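Local coordinates for protein putative D-tyrosyl-tRNA(Tyr) deacylase 2 (PDB 1TC5) that may hydrolyse D-tyrosyl-tRNA(Tyr) to D-tyrosine and free tRNA, acting as a homodimeric D-aminoacyl-tRNA deacylase of the DTD family, at residues Y126-F129 with C130-R134; G138-E141 with S142-D145. All blocks are in the same frame, centred on the assembly; numbering follows the deposited sequence.

Contact 1. Residues Y126-F129 with C130-R134; sequences YDRF and CHFVR
Cys130 lays its sulfur over one face of the Tyr126 ring, one helical turn back: SG stands 3.6 Å from the centroid of the Tyr126 ring, 20° off the normal and displaced toward the CZ end, a sulfur-aromatic contact. CG of Tyr126 lies anti to the backbone N (chi1 174°), which carries the phenol alongside the helix under the sulfur, while its hydroxyl is hydrogen-bonded to the carbonyl O of Gly172. Phe129 and Val133 repeat the i to i+4 spacing, with CG2 of Val133 4.1 Å from the centroid of the Phe129 ring, a CH-pi contact over the face. Both pairs belong to helix 119-136, whose buried side packs on strands 37-45 and 93-98 of the mixed sheet. Phe129 also reaches helix 55-67, as does Phe132. Arg128, bent at chi2, slants across Phe132, whose CE1 sits over one face of the guanidinium: CG of Arg128 makes an off-centre CH-pi contact, and NE comes within 3.4 Å of CZ of Phe132, the guanidinium and ring planes being 62° apart. A salt bridge to Asp55 takes the far end of Arg128. On the more open side, water 1 donates to Asp127 O at 2.6 Å and, weakly, to Asp127 OD1, and weakly accepts from Arg134 NH2.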
loop_
_atom_site.group_PDB
_atom_site.type_symbol
_atom_site.label_atom_id
_atom_site.label_comp_id
_atom_site.label_asym_id
_atom_site.label_seq_id
_atom_site.Cartn_x
_atom_site.Cartn_y
_atom_site.Cartn_z
ATOM N N TYR A 126 -13.816 -12.697 4.588
ATOM C CA TYR A 126 -13.648 -11.661 3.560
ATOM C C TYR A 126 -14.987 -11.316 2.929
ATOM O O TYR A 126 -15.343 -10.144 2.755
ATOM C CB TYR A 126 -12.718 -12.133 2.445
ATOM C CG TYR A 126 -12.619 -11.167 1.286
ATOM C CD1 TYR A 126 -11.959 -9.946 1.429
ATOM C CD2 TYR A 126 -13.176 -11.465 0.058
ATOM C CE1 TYR A 126 -11.882 -9.035 0.383
ATOM C CE2 TYR A 126 -13.088 -10.567 -0.995
ATOM C CZ TYR A 126 -12.439 -9.358 -0.831
ATOM O OH TYR A 126 -12.337 -8.463 -1.892
ATOM N N ASP A 127 -15.700 -12.359 2.558
ATOM C CA ASP A 127 -17.038 -12.212 2.018
ATOM C C ASP A 127 -17.977 -11.480 2.990
ATOM O O ASP A 127 -18.740 -10.598 2.594
ATOM C CB ASP A 127 -17.586 -13.591 1.678
ATOM C CG ASP A 127 -18.873 -13.526 0.917
ATOM O OD1 ASP A 127 -18.830 -13.098 -0.252
ATOM O OD2 ASP A 127 -19.968 -13.881 1.406
ATOM N N ARG A 128 -17.908 -11.858 4.265
ATOM C CA ARG A 128 -18.779 -11.285 5.291
ATOM C C ARG A 128 -18.420 -9.835 5.522
ATOM O O ARG A 128 -19.289 -8.982 5.645
ATOM C CB ARG A 128 -18.665 -12.105 6.574
ATOM C CG ARG A 128 -19.754 -11.878 7.586
ATOM C CD ARG A 128 -21.062 -12.543 7.230
ATOM N NE ARG A 128 -22.126 -12.212 8.182
ATOM C CZ ARG A 128 -23.410 -12.030 7.867
ATOM N NH1 ARG A 128 -23.846 -12.134 6.611
ATOM N NH2 ARG A 128 -24.276 -11.740 8.824
ATOM N N PHE A 129 -17.128 -9.555 5.530
ATOM C CA PHE A 129 -16.629 -8.208 5.713
ATOM C C PHE A 129 -17.037 -7.272 4.570
ATOM O O PHE A 129 -17.421 -6.136 4.824
ATOM C CB PHE A 129 -15.108 -8.225 5.859
ATOM C CG PHE A 129 -14.501 -6.872 5.993
ATOM C CD1 PHE A 129 -14.377 -6.280 7.249
ATOM C CD2 PHE A 129 -14.044 -6.188 4.870
ATOM C CE1 PHE A 129 -13.799 -5.025 7.387
ATOM C CE2 PHE A 129 -13.444 -4.919 5.001
ATOM C CZ PHE A 129 -13.343 -4.339 6.259
ATOM N N CYS A 130 -16.988 -7.757 3.326
ATOM C CA CYS A 130 -17.398 -6.961 2.182
ATOM C C CYS A 130 -18.914 -6.715 2.203
ATOM O O CYS A 130 -19.362 -5.615 1.875
ATOM C CB CYS A 130 -16.974 -7.629 0.863
ATOM S SG CYS A 130 -15.159 -7.766 0.564
ATOM N N HIS A 131 -19.686 -7.736 2.583
ATOM C CA HIS A 131 -21.135 -7.581 2.772
ATOM C C HIS A 131 -21.483 -6.459 3.783
ATOM O O HIS A 131 -22.349 -5.611 3.525
ATOM C CB HIS A 131 -21.751 -8.919 3.208
ATOM C CG HIS A 131 -23.180 -8.808 3.653
ATOM N ND1 HIS A 131 -24.161 -8.244 2.864
ATOM C CD2 HIS A 131 -23.785 -9.164 4.812
ATOM C CE1 HIS A 131 -25.313 -8.268 3.515
ATOM N NE2 HIS A 131 -25.110 -8.812 4.702
ATOM N N PHE A 132 -20.828 -6.480 4.944
ATOM C CA PHE A 132 -21.074 -5.508 5.995
ATOM C C PHE A 132 -20.734 -4.103 5.532
ATOM O O PHE A 132 -21.395 -3.163 5.914
ATOM C CB PHE A 132 -20.284 -5.856 7.264
ATOM C CG PHE A 132 -20.828 -7.030 8.049
ATOM C CD1 PHE A 132 -22.161 -7.444 7.936
ATOM C CD2 PHE A 132 -20.002 -7.700 8.949
ATOM C CE1 PHE A 132 -22.645 -8.512 8.683
ATOM C CE2 PHE A 132 -20.481 -8.773 9.698
ATOM C CZ PHE A 132 -21.812 -9.172 9.570
ATOM N N VAL A 133 -19.685 -3.956 4.720
ATOM C CA VAL A 133 -19.285 -2.633 4.218
ATOM C C VAL A 133 -20.339 -2.141 3.225
ATOM O O VAL A 133 -20.798 -1.011 3.317
ATOM C CB VAL A 133 -17.839 -2.651 3.597
ATOM C CG1 VAL A 133 -17.423 -1.273 2.983
ATOM C CG2 VAL A 133 -16.819 -3.058 4.655
ATOM N N ARG A 134 -20.752 -3.004 2.301
ATOM C CA ARG A 134 -21.831 -2.681 1.360
ATOM C C ARG A 134 -23.076 -2.174 2.088
ATOM O O ARG A 134 -23.675 -1.166 1.689
ATOM C CB ARG A 134 -22.248 -3.912 0.528
ATOM C CG ARG A 134 -21.308 -4.329 -0.604
ATOM C CD ARG A 134 -21.773 -5.634 -1.293
ATOM N NE ARG A 134 -20.686 -6.567 -1.499
ATOM C CZ ARG A 134 -20.745 -7.869 -1.292
ATOM N NH1 ARG A 134 -21.849 -8.453 -0.844
ATOM N NH2 ARG A 134 -19.668 -8.602 -1.543
HETATM O O HOH W 1 -19.413 -10.451 0.131
#

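Contact 2. Residues G138-E141 with S142-D145; sequences GVDE and SRVD
This is a local turn contact on the protein surface, in the loop that leaves helix 119-136 on the way to strand 169-171. Asp140 and Ser142 carry it: OD1 of Asp140 accepts both from OG of Ser142, at 2.8 Å, and from the backbone N of Ser142, at 3.2 Å. Both donors approach from the same face of the carboxylate, the hydroxyl on the syn side and the N-H from farther above the plane, so two bonds fix the rotation of the acid. With OG between the backbone N and the carbonyl carbon (chi1 79°), the serine hydroxyl is turned back to Asp140. The other oxygen, OD2, lies 3.4 Å from CG of Arg143; the arginine head stays beyond salt-bridge range, with the carboxylate and guanidinium planes 81° apart. CG1 of Val139 meets CG1 of Val144 at 4.0 Å, the two side chains crossing at about a right angle. The backbone closes through Arg143 N to Asp140 O, 3.0 Å. After the Schellman motif at Gly138, Asp140 to Arg143 form a type I beta turn whose first side chain accepts from the N-H two positions on, as in an Asx turn.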
loop_
_atom_site.group_PDB
_atom_site.type_symbol
_atom_site.label_atom_id
_atom_site.label_comp_id
_atom_site.label_asym_id
_atom_site.label_seq_id
_atom_site.Cartn_x
_atom_site.Cartn_y
_atom_site.Cartn_z
ATOM N N GLY A 138 -24.916 1.633 2.129
ATOM C CA GLY A 138 -26.213 1.757 1.491
ATOM C C GLY A 138 -26.247 1.214 0.077
ATOM O O GLY A 138 -27.078 1.634 -0.724
ATOM N N VAL A 139 -25.344 0.293 -0.239
ATOM C CA VAL A 139 -25.289 -0.305 -1.577
ATOM C C VAL A 139 -26.528 -1.169 -1.837
ATOM O O VAL A 139 -26.928 -1.969 -0.995
ATOM C CB VAL A 139 -23.996 -1.142 -1.793
ATOM C CG1 VAL A 139 -24.006 -1.824 -3.155
ATOM C CG2 VAL A 139 -22.729 -0.269 -1.641
ATOM N N ASP A 140 -27.129 -0.981 -3.010
ATOM C CA ASP A 140 -28.232 -1.827 -3.473
ATOM C C ASP A 140 -27.623 -3.136 -4.010
ATOM O O ASP A 140 -27.190 -3.238 -5.160
ATOM C CB ASP A 140 -29.079 -1.108 -4.523
ATOM C CG ASP A 140 -30.290 -1.923 -4.972
ATOM O OD1 ASP A 140 -30.480 -3.093 -4.530
ATOM O OD2 ASP A 140 -31.091 -1.469 -5.804
ATOM N N GLU A 141 -27.605 -4.140 -3.141
ATOM C CA GLU A 141 -26.931 -5.400 -3.427
ATOM C C GLU A 141 -27.620 -6.202 -4.546
ATOM O O GLU A 141 -27.019 -7.137 -5.070
ATOM C CB GLU A 141 -26.767 -6.250 -2.135
ATOM C CG GLU A 141 -25.704 -5.740 -1.143
ATOM C CD GLU A 141 -25.469 -6.671 0.057
ATOM O OE1 GLU A 141 -26.435 -6.952 0.799
ATOM O OE2 GLU A 141 -24.318 -7.114 0.297
ATOM N N SER A 142 -28.844 -5.816 -4.938
ATOM C CA SER A 142 -29.533 -6.446 -6.072
ATOM C C SER A 142 -29.139 -5.849 -7.442
ATOM O O SER A 142 -29.510 -6.396 -8.496
ATOM C CB SER A 142 -31.052 -6.382 -5.866
ATOM O OG SER A 142 -31.541 -5.102 -6.204
ATOM N N ARG A 143 -28.427 -4.724 -7.421
ATOM C CA ARG A 143 -27.998 -4.020 -8.631
ATOM C C ARG A 143 -26.501 -4.189 -8.929
ATOM O O ARG A 143 -26.026 -3.732 -9.967
ATOM C CB ARG A 143 -28.330 -2.532 -8.482
ATOM C CG ARG A 143 -29.754 -2.163 -8.896
ATOM C CD ARG A 143 -29.847 -1.431 -10.242
ATOM N NE ARG A 143 -30.937 -1.939 -11.068
ATOM C CZ ARG A 143 -32.233 -1.697 -10.860
ATOM N NH1 ARG A 143 -32.639 -0.942 -9.842
ATOM N NH2 ARG A 143 -33.137 -2.218 -11.685
ATOM N N VAL A 144 -25.767 -4.854 -8.033
ATOM C CA VAL A 144 -24.325 -5.051 -8.211
ATOM C C VAL A 144 -23.935 -6.522 -8.284
ATOM O O VAL A 144 -24.678 -7.403 -7.840
ATOM C CB VAL A 144 -23.495 -4.376 -7.072
ATOM C CG1 VAL A 144 -23.841 -2.911 -6.963
ATOM C CG2 VAL A 144 -23.680 -5.088 -5.710
ATOM N N ASP A 145 -22.748 -6.774 -8.835
ATOM C CA ASP A 145 -22.240 -8.127 -8.998
ATOM C C ASP A 145 -21.378 -8.497 -7.814
ATOM O O ASP A 145 -21.358 -7.790 -6.809
ATOM C CB ASP A 145 -21.499 -8.281 -10.346
ATOM C CG ASP A 145 -20.265 -7.391 -10.474
ATOM O OD1 ASP A 145 -19.801 -6.828 -9.473
ATOM O OD2 ASP A 145 -19.682 -7.199 -11.559
#

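The two contacts follow one another along the chain, with centres about 12 Å apart: one lies inside helix 119-136, the other in the loop that follows it. They are joined through the Glu141 carboxylate and through the backbone. OE2 of Glu141 takes a probable hydrogen bond from ND1 of His131 at 2.8 Å and also forms a salt bridge with NH1 of Arg134, so one carboxylate from the turn binds two helix residues. In the backbone, N of Val139 probably donates to O of Arg134 at 2.9 Å, at the Schellman end of the helix. Contact 1 is mostly buried, about 9 Å from the chain centre to its own centre, against about 16 Å for contact 2 at the surface.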